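Local atomic coordinates of apical membrane antigen 1-like protein, soluble form (Toxoplasma gondii, PDB entry 3ZLE), a protein that may play a role in host cell invasion by the parasite and is represented here by its conserved ectoplasmic region. Residues N7-T12 / A16-R21; V237-K242 / F320-D325; V366-E371 / F377-K382. All coordinates share one frame; numbering follows the deposited sequence.

Interaction 1: residues N7-T12 / A16-R21; sequences NPWATT and ADFMKR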
loop_
_atom_site.group_PDB
_atom_site.type_symbol
_atom_site.label_atom_id
_atom_site.label_comp_id
_atom_site.label_asym_id
_atom_site.label_seq_id
_atom_site.Cartn_x
_atom_site.Cartn_y
_atom_site.Cartn_z
ATOM N N ASN A 7 3.880 24.171 -15.016
ATOM C CA ASN A 7 4.328 22.945 -14.405
ATOM C C ASN A 7 4.928 21.964 -15.387
ATOM O O ASN A 7 4.231 21.411 -16.214
ATOM C CB ASN A 7 3.172 22.301 -13.655
ATOM C CG ASN A 7 3.630 21.193 -12.764
ATOM O OD1 ASN A 7 4.784 20.762 -12.850
ATOM N ND2 ASN A 7 2.770 20.738 -11.900
ATOM N N PRO A 8 6.254 21.739 -15.301
ATOM C CA PRO A 8 6.882 20.875 -16.287
ATOM C C PRO A 8 6.442 19.401 -16.140
ATOM O O PRO A 8 6.587 18.637 -17.078
ATOM C CB PRO A 8 8.361 21.003 -15.947
ATOM C CG PRO A 8 8.366 21.272 -14.490
ATOM C CD PRO A 8 7.230 22.225 -14.309
ATOM N N TRP A 9 5.926 19.028 -14.977
ATOM C CA TRP A 9 5.387 17.696 -14.752
ATOM C C TRP A 9 4.142 17.322 -15.580
ATOM O O TRP A 9 3.793 16.146 -15.673
ATOM C CB TRP A 9 5.153 17.475 -13.266
ATOM C CG TRP A 9 6.487 17.502 -12.540
ATOM C CD1 TRP A 9 7.112 18.606 -12.043
ATOM C CD2 TRP A 9 7.455 16.432 -12.478
ATOM N NE1 TRP A 9 8.367 18.278 -11.583
ATOM C CE2 TRP A 9 8.628 16.970 -11.896
ATOM C CE3 TRP A 9 7.471 15.101 -12.934
ATOM C CZ2 TRP A 9 9.768 16.205 -11.674
ATOM C CZ3 TRP A 9 8.612 14.329 -12.701
ATOM C CH2 TRP A 9 9.731 14.879 -12.059
ATOM N N ALA A 10 3.521 18.315 -16.212
ATOM C CA ALA A 10 2.464 18.077 -17.187
ATOM C C ALA A 10 2.935 18.316 -18.630
ATOM O O ALA A 10 2.164 18.204 -19.561
ATOM C CB ALA A 10 1.239 18.933 -16.857
ATOM N N THR A 11 4.241 18.498 -18.805
ATOM C CA THR A 11 4.795 19.094 -20.015
ATOM C C THR A 11 5.286 18.037 -20.983
ATOM O O THR A 11 5.696 18.339 -22.103
ATOM C CB THR A 11 5.968 20.022 -19.667
ATOM O OG1 THR A 11 5.569 21.383 -19.857
ATOM C CG2 THR A 11 7.202 19.711 -20.505
ATOM N N THR A 12 5.230 16.795 -20.550
ATOM C CA THR A 12 5.908 15.732 -21.242
ATOM C C THR A 12 5.198 14.464 -20.855
ATOM O O THR A 12 4.738 14.335 -19.731
ATOM C CB THR A 12 7.385 15.662 -20.810
ATOM O OG1 THR A 12 8.168 16.505 -21.664
ATOM C CG2 THR A 12 7.919 14.234 -20.859
ATOM N N ALA A 16 4.505 13.293 -17.028
ATOM C CA ALA A 16 3.105 13.281 -16.631
ATOM C C ALA A 16 2.738 11.883 -16.202
ATOM O O ALA A 16 2.135 11.682 -15.143
ATOM C CB ALA A 16 2.216 13.785 -17.796
ATOM N N ASP A 17 3.331 10.908 -16.860
ATOM C CA ASP A 17 3.109 9.499 -16.466
ATOM C C ASP A 17 3.734 9.189 -15.166
ATOM O O ASP A 17 3.268 8.352 -14.415
ATOM C CB ASP A 17 3.670 8.546 -17.540
ATOM C CG ASP A 17 2.819 8.495 -18.763
ATOM O OD1 ASP A 17 1.765 9.192 -18.789
ATOM O OD2 ASP A 17 3.241 7.854 -19.755
ATOM N N PHE A 18 4.830 9.883 -14.850
ATOM C CA PHE A 18 5.446 9.641 -13.587
ATOM C C PHE A 18 4.643 10.277 -12.460
ATOM O O PHE A 18 4.346 9.641 -11.447
ATOM C CB PHE A 18 6.882 10.148 -13.613
ATOM C CG PHE A 18 7.696 9.713 -12.432
ATOM C CD1 PHE A 18 8.296 8.455 -12.401
ATOM C CD2 PHE A 18 7.879 10.569 -11.350
ATOM C CE1 PHE A 18 9.093 8.079 -11.309
ATOM C CE2 PHE A 18 8.700 10.226 -10.293
ATOM C CZ PHE A 18 9.342 8.982 -10.294
ATOM N N MET A 19 4.207 11.518 -12.672
ATOM C CA MET A 19 3.419 12.223 -11.636
ATOM C C MET A 19 2.071 11.523 -11.403
ATOM O O MET A 19 1.605 11.392 -10.274
ATOM C CB MET A 19 3.200 13.694 -12.070
ATOM C CG MET A 19 3.073 14.695 -10.934
ATOM S SD MET A 19 4.485 14.726 -9.799
ATOM C CE MET A 19 3.659 14.172 -8.308
ATOM N N LYS A 20 1.420 11.099 -12.491
ATOM C CA LYS A 20 0.085 10.442 -12.383
ATOM C C LYS A 20 0.118 9.323 -11.361
ATOM O O LYS A 20 -0.906 9.009 -10.729
ATOM C CB LYS A 20 -0.313 9.818 -13.714
ATOM C CG LYS A 20 -0.849 10.758 -14.751
ATOM C CD LYS A 20 -1.242 9.959 -16.001
ATOM C CE LYS A 20 -1.066 10.764 -17.290
ATOM N NZ LYS A 20 -1.424 12.213 -17.158
ATOM N N ARG A 21 1.257 8.656 -11.267
ATOM C CA ARG A 21 1.357 7.459 -10.439
ATOM C C ARG A 21 0.998 7.826 -9.011
ATOM O O ARG A 21 0.687 6.945 -8.194
ATOM C CB ARG A 21 2.786 6.935 -10.424
ATOM C CG ARG A 21 3.360 6.368 -11.677
ATOM C CD ARG A 21 4.852 5.971 -11.349
ATOM N NE ARG A 21 5.556 5.274 -12.430
ATOM C CZ ARG A 21 5.608 3.928 -12.561
ATOM N NH1 ARG A 21 4.891 3.152 -11.765
ATOM N NH2 ARG A 21 6.337 3.368 -13.534
#
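W9 packs against F18 and M19 of the helix that follows it, while A16 meets the backbone of the chain just before that helix. The indole side is the buried, hydrophobic part. M19 leaves with CG opposite its backbone N (chi1 -150°) and then folds (chi2 57°), bringing SD to the indole. SD approaches the five-membered ring of W9 obliquely, 4.8 Å from its centroid, a Met-aromatic contact. F18 lies alongside W9 and points the same way, with CD2 4.1 Å from W9 CZ3. The W9 backbone is steadied by N7, whose OD1 accepts from W9 N at 3.0 Å and closes an Asx turn.

The backbone is close at A16. Its N donates to T12 O at 2.9 Å, with an N-H...O angle of 150°, in the first turn of helix 13-20. T12 stands at the N-cap position, but its side chain makes no capping bond. A16 CA comes to 3.1 Å from W9 O in a CA-H...O contact. A16 CB lies 3.2 Å from T12 O and 3.5 Å from W9 O. The looser, solvent side is here: T12 and A16 are partly exposed. A10 is exposed, and its CA lies 4.3 Å from A16 CB.

Around the contact, F377 of strand 376-383 stacks on W9, and F327 of strand 326-330 meets W9 edge to face. M19 also touches F327, so helix 13-20 rests against strand 326-330.

Interaction 2: residues V237-K242 / F320-D325; sequences VPFDTK and FDQVPD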
loop_
_atom_site.group_PDB
_atom_site.type_symbol
_atom_site.label_atom_id
_atom_site.label_comp_id
_atom_site.label_asym_id
_atom_site.label_seq_id
_atom_site.Cartn_x
_atom_site.Cartn_y
_atom_site.Cartn_z
ATOM N N VAL A 237 6.642 23.874 -4.772
ATOM C CA VAL A 237 6.872 24.050 -3.377
ATOM C C VAL A 237 6.533 22.808 -2.591
ATOM O O VAL A 237 5.390 22.398 -2.556
ATOM C CB VAL A 237 6.229 25.334 -2.786
ATOM C CG1 VAL A 237 5.835 26.313 -3.876
ATOM C CG2 VAL A 237 5.060 25.009 -1.890
ATOM N N PRO A 238 7.548 22.227 -1.928
ATOM C CA PRO A 238 7.385 20.908 -1.318
ATOM C C PRO A 238 6.511 21.017 -0.109
ATOM O O PRO A 238 6.521 22.036 0.560
ATOM C CB PRO A 238 8.849 20.503 -0.890
ATOM C CG PRO A 238 9.656 21.765 -0.965
ATOM C CD PRO A 238 8.969 22.692 -1.946
ATOM N N PHE A 239 5.841 19.934 0.229
ATOM C CA PHE A 239 5.154 19.811 1.495
ATOM C C PHE A 239 6.139 19.669 2.640
ATOM O O PHE A 239 7.060 18.855 2.586
ATOM C CB PHE A 239 4.235 18.601 1.460
ATOM C CG PHE A 239 3.136 18.726 0.464
ATOM C CD1 PHE A 239 3.319 18.312 -0.844
ATOM C CD2 PHE A 239 1.911 19.250 0.833
ATOM C CE1 PHE A 239 2.318 18.488 -1.787
ATOM C CE2 PHE A 239 0.933 19.481 -0.109
ATOM C CZ PHE A 239 1.132 19.074 -1.422
ATOM N N ASP A 240 5.847 20.364 3.732
ATOM C CA ASP A 240 6.724 20.411 4.889
ATOM C C ASP A 240 5.874 20.577 6.140
ATOM O O ASP A 240 4.703 20.240 6.146
ATOM C CB ASP A 240 7.660 21.600 4.772
ATOM C CG ASP A 240 6.907 22.895 4.544
ATOM O OD1 ASP A 240 5.661 22.938 4.789
ATOM O OD2 ASP A 240 7.563 23.870 4.154
ATOM N N THR A 241 6.479 21.102 7.200
ATOM C CA THR A 241 5.758 21.368 8.439
ATOM C C THR A 241 4.477 22.222 8.229
ATOM O O THR A 241 3.414 21.907 8.772
ATOM C CB THR A 241 6.694 22.007 9.484
ATOM O OG1 THR A 241 7.588 22.911 8.819
ATOM C CG2 THR A 241 7.541 20.909 10.192
ATOM N N LYS A 242 4.549 23.210 7.343
ATOM C CA LYS A 242 3.439 24.136 7.153
ATOM C C LYS A 242 2.169 23.435 6.671
ATOM O O LYS A 242 1.070 23.746 7.118
ATOM C CB LYS A 242 3.827 25.259 6.182
ATOM C CG LYS A 242 4.585 26.424 6.818
ATOM C CD LYS A 242 4.034 26.807 8.198
ATOM C CE LYS A 242 2.508 26.957 8.216
ATOM N NZ LYS A 242 1.981 27.861 7.150
ATOM N N PHE A 320 1.486 14.104 4.591
ATOM C CA PHE A 320 0.481 15.053 4.146
ATOM C C PHE A 320 -0.637 14.349 3.420
ATOM O O PHE A 320 -0.512 13.179 3.060
ATOM C CB PHE A 320 1.103 16.143 3.285
ATOM C CG PHE A 320 1.722 15.627 1.999
ATOM C CD1 PHE A 320 3.038 15.144 1.981
ATOM C CD2 PHE A 320 1.029 15.722 0.791
ATOM C CE1 PHE A 320 3.636 14.759 0.803
ATOM C CE2 PHE A 320 1.596 15.267 -0.392
ATOM C CZ PHE A 320 2.898 14.759 -0.379
ATOM N N ASP A 321 -1.707 15.081 3.149
ATOM C CA ASP A 321 -2.907 14.464 2.595
ATOM C C ASP A 321 -3.441 15.146 1.365
ATOM O O ASP A 321 -4.598 14.945 1.023
ATOM C CB ASP A 321 -4.014 14.387 3.649
ATOM C CG ASP A 321 -4.567 15.750 4.017
ATOM O OD1 ASP A 321 -4.127 16.767 3.453
ATOM O OD2 ASP A 321 -5.391 15.801 4.937
ATOM N N GLN A 322 -2.559 15.807 0.614
ATOM C CA GLN A 322 -2.921 16.332 -0.707
ATOM C C GLN A 322 -2.268 15.554 -1.847
ATOM O O GLN A 322 -1.114 15.164 -1.767
ATOM C CB GLN A 322 -2.516 17.785 -0.817
ATOM C CG GLN A 322 -3.143 18.676 0.238
ATOM C CD GLN A 322 -4.010 19.750 -0.376
ATOM O OE1 GLN A 322 -3.583 20.462 -1.294
ATOM N NE2 GLN A 322 -5.249 19.851 0.094
ATOM N N VAL A 323 -2.982 15.425 -2.952
ATOM C CA VAL A 323 -2.393 14.886 -4.122
ATOM C C VAL A 323 -1.349 15.871 -4.622
ATOM O O VAL A 323 -1.688 17.016 -4.977
ATOM C CB VAL A 323 -3.427 14.623 -5.216
ATOM C CG1 VAL A 323 -2.713 14.250 -6.522
ATOM C CG2 VAL A 323 -4.374 13.504 -4.787
ATOM N N PRO A 324 -0.095 15.395 -4.771
ATOM C CA PRO A 324 0.982 16.286 -5.165
ATOM C C PRO A 324 1.032 16.333 -6.680
ATOM O O PRO A 324 0.561 15.402 -7.323
ATOM C CB PRO A 324 2.236 15.599 -4.584
ATOM C CG PRO A 324 1.887 14.165 -4.537
ATOM C CD PRO A 324 0.382 14.048 -4.440
ATOM N N ASP A 325 1.554 17.416 -7.249
ATOM C CA ASP A 325 1.571 17.561 -8.708
ATOM C C ASP A 325 2.936 18.011 -9.228
ATOM O O ASP A 325 3.099 18.321 -10.377
ATOM C CB ASP A 325 0.457 18.538 -9.171
ATOM C CG ASP A 325 0.622 19.933 -8.594
ATOM O OD1 ASP A 325 1.707 20.236 -8.049
ATOM O OD2 ASP A 325 -0.300 20.786 -8.781
#
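F239 and F320 lay their rings flat on each other in an offset stack. The centroids are 3.9 Å apart and the planes are only 3° from parallel. Taking the second segment in order, F320 comes first. Its CG is tucked in against both backbone neighbours of CA (chi1 63°), which turns the ring across to F239. CE2 of F320 lies 3.5 Å from F239 CD1. F239 CB also rests over the F320 face, 4.0 Å from the ring centroid, as a CH-pi contact. Past D321, exposed Q322 sets CB obliquely at the outer end of the F239 ring, 3.9 Å from F239 CE2. After V323, P324 brings CB to 4.0 Å from F239 CE1. Across this contact F239 meets only carbon atoms, of F320, Q322 and P324. D325 ends the segment, and its OD1 accepts from W231 N on strand 226-232. W303 on strand 303-308 also meets the F320 ring. The stack joins the end of strand 235-238, in a three-stranded sheet, to the end of strand 315-320, in a four-stranded one. It lies near the C236-C326 disulfide, in a part of the AMA1 ectodomain that is probably PAN-like in fold, consistent with the clan of the family.

Interaction 3: residues V366-E371 / F377-K382; sequences VQVVTE and FDQTSK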
loop_
_atom_site.group_PDB
_atom_site.type_symbol
_atom_site.label_atom_id
_atom_site.label_comp_id
_atom_site.label_asym_id
_atom_site.label_seq_id
_atom_site.Cartn_x
_atom_site.Cartn_y
_atom_site.Cartn_z
ATOM N N VAL A 366 15.616 36.845 -4.187
ATOM C CA VAL A 366 15.795 35.422 -4.560
ATOM C C VAL A 366 14.608 34.919 -5.390
ATOM O O VAL A 366 13.456 35.081 -5.006
ATOM C CB VAL A 366 15.964 34.525 -3.307
ATOM C CG1 VAL A 366 16.093 33.059 -3.707
ATOM C CG2 VAL A 366 17.205 34.938 -2.529
ATOM N N GLN A 367 14.894 34.341 -6.543
ATOM C CA GLN A 367 13.870 33.613 -7.299
ATOM C C GLN A 367 14.225 32.119 -7.394
ATOM O O GLN A 367 15.405 31.762 -7.358
ATOM C CB GLN A 367 13.754 34.197 -8.699
ATOM C CG GLN A 367 15.028 34.112 -9.518
ATOM C CD GLN A 367 14.882 34.833 -10.834
ATOM O OE1 GLN A 367 13.777 35.213 -11.207
ATOM N NE2 GLN A 367 15.980 35.001 -11.560
ATOM N N VAL A 368 13.214 31.257 -7.544
ATOM C CA VAL A 368 13.443 29.816 -7.710
ATOM C C VAL A 368 13.435 29.452 -9.190
ATOM O O VAL A 368 12.689 30.035 -9.968
ATOM C CB VAL A 368 12.424 29.007 -6.894
ATOM C CG1 VAL A 368 12.699 27.494 -7.010
ATOM C CG2 VAL A 368 12.504 29.436 -5.425
ATOM N N VAL A 369 14.451 28.713 -9.625
ATOM C CA VAL A 369 14.653 28.454 -11.043
ATOM C C VAL A 369 14.670 26.925 -11.182
ATOM O O VAL A 369 15.239 26.238 -10.323
ATOM C CB VAL A 369 15.993 29.109 -11.526
ATOM C CG1 VAL A 369 16.350 28.725 -12.942
ATOM C CG2 VAL A 369 15.893 30.625 -11.473
ATOM N N THR A 370 13.871 26.401 -12.117
ATOM C CA THR A 370 13.819 24.961 -12.428
ATOM C C THR A 370 14.466 24.738 -13.790
ATOM O O THR A 370 14.096 25.380 -14.760
ATOM C CB THR A 370 12.354 24.441 -12.496
ATOM O OG1 THR A 370 11.626 24.879 -11.344
ATOM C CG2 THR A 370 12.298 22.903 -12.545
ATOM N N GLU A 371 15.498 23.902 -13.843
ATOM C CA GLU A 371 16.167 23.660 -15.109
ATOM C C GLU A 371 16.560 22.209 -15.307
ATOM O O GLU A 371 16.378 21.362 -14.417
ATOM C CB GLU A 371 17.427 24.518 -15.320
ATOM C CG GLU A 371 17.532 25.846 -14.595
ATOM C CD GLU A 371 18.977 26.335 -14.560
ATOM O OE1 GLU A 371 19.494 26.729 -15.622
ATOM O OE2 GLU A 371 19.627 26.218 -13.501
ATOM N N PHE A 377 16.606 16.950 -13.438
ATOM C CA PHE A 377 15.844 18.040 -12.901
ATOM C C PHE A 377 16.675 18.763 -11.857
ATOM O O PHE A 377 17.348 18.126 -11.033
ATOM C CB PHE A 377 14.537 17.537 -12.278
ATOM C CG PHE A 377 13.386 17.547 -13.227
ATOM C CD1 PHE A 377 12.697 18.723 -13.484
ATOM C CD2 PHE A 377 13.058 16.401 -13.957
ATOM C CE1 PHE A 377 11.629 18.735 -14.361
ATOM C CE2 PHE A 377 12.009 16.414 -14.878
ATOM C CZ PHE A 377 11.278 17.579 -15.061
ATOM N N ASP A 378 16.621 20.094 -11.896
ATOM C CA ASP A 378 17.286 20.895 -10.898
ATOM C C ASP A 378 16.410 22.073 -10.477
ATOM O O ASP A 378 15.766 22.716 -11.305
ATOM C CB ASP A 378 18.635 21.372 -11.421
ATOM C CG ASP A 378 19.650 21.632 -10.296
ATOM O OD1 ASP A 378 19.616 20.908 -9.272
ATOM O OD2 ASP A 378 20.455 22.594 -10.424
ATOM N N GLN A 379 16.289 22.245 -9.169
ATOM C CA GLN A 379 15.586 23.367 -8.583
ATOM C C GLN A 379 16.580 24.114 -7.704
ATOM O O GLN A 379 17.099 23.550 -6.758
ATOM C CB GLN A 379 14.444 22.870 -7.716
ATOM C CG GLN A 379 13.552 23.983 -7.173
ATOM C CD GLN A 379 12.158 23.503 -6.914
ATOM O OE1 GLN A 379 11.652 22.676 -7.652
ATOM N NE2 GLN A 379 11.570 23.932 -5.807
ATOM N N THR A 380 16.823 25.384 -7.992
ATOM C CA THR A 380 17.736 26.163 -7.145
ATOM C C THR A 380 17.208 27.560 -6.903
ATOM O O THR A 380 16.510 28.114 -7.736
ATOM C CB THR A 380 19.110 26.316 -7.792
ATOM O OG1 THR A 380 18.944 26.906 -9.078
ATOM C CG2 THR A 380 19.807 24.968 -7.930
ATOM N N SER A 381 17.633 28.161 -5.801
ATOM C CA SER A 381 17.507 29.610 -5.634
ATOM C C SER A 381 18.561 30.380 -6.417
ATOM O O SER A 381 19.704 29.976 -6.481
ATOM C CB SER A 381 17.613 29.969 -4.186
ATOM O OG SER A 381 16.533 29.436 -3.494
ATOM N N LYS A 382 18.175 31.551 -6.910
ATOM C CA LYS A 382 19.030 32.373 -7.745
ATOM C C LYS A 382 18.894 33.811 -7.302
ATOM O O LYS A 382 17.783 34.296 -7.030
ATOM C CB LYS A 382 18.607 32.256 -9.210
ATOM C CG LYS A 382 19.412 33.127 -10.162
ATOM C CD LYS A 382 18.885 33.004 -11.581
ATOM C CE LYS A 382 19.508 34.034 -12.501
ATOM N NZ LYS A 382 19.418 33.589 -13.923
HETATM O O HOH W 1 18.331 25.383 -11.074
HETATM O O HOH W 2 10.315 22.956 -9.857
#
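V369 and T380 face each other as a hydrogen-bonded pair in an antiparallel beta hairpin. Six backbone bonds hold the two strands. V369 N to T380 O and T380 N to V369 O are both 2.9 Å long. Q367 with K382 and E371 with D378 each exchange two N-H...O bonds. Those from K382 N to Q367 O and D378 N to E371 O are more bent (141°). The non-hydrogen-bonded pairs V368-S381 and T370-Q379 lie between them, where CA-H...O contacts add to the ladder. The shortest joins T370 CA to D378 O at 3.2 Å.

Apolar contacts follow on both faces. On the face of V368, S381, T370 and Q379, V368 CG1 meets Q379 CG at 3.6 Å. T370 CG2 comes to the edge of the F377 ring. At the strand end, V366 CG1 rests on S381 CB at 3.5 Å. On the other face K382 is extended throughout (chi1 178°) and slants past V369, its CD 3.8 Å from V369 CG2.

Two waters bridge side chains. One accepts from T380 OG1 at 2.6 Å and donates to E371 OE2 and, over a long 3.3 Å, to V369 O. The other joins T370 OG1 to Q379 OE1. Q379 NE2 is held by C236 O of strand 235-238.

Disulfides C362-C384 and C365-C385 tie the two ends of the hairpin, and C350-C372 ties strand 366-373 to a preceding loop. That strand also bonds to strand 358-359 and the residue after it, through T370 with I358 and V368 with G360. F377 and Q379 lean on P329 of strand 326-330, and F15 of helix 13-20 meets F377 edge to face.

How the interactions relate
The three contacts come in order along the chain, from the N-terminal segment through the middle to the C-terminal hairpin, and lie on the same side of the chain's centre. Interaction 1 touches both others. Its centre is about 16 Å from that of interaction 2 and about 18 Å from that of interaction 3. N7 ND2 probably bonds to D325 O at 2.9 Å, and W9 packs on F377. Interactions 2 and 3 are about 19 Å apart between centres and do not touch. Strand 326-330, which follows D325, borders both interaction 1 and interaction 3. The N-terminal segment thus bridges the later parts of the chain and brings N terminus and C-terminal hairpin together.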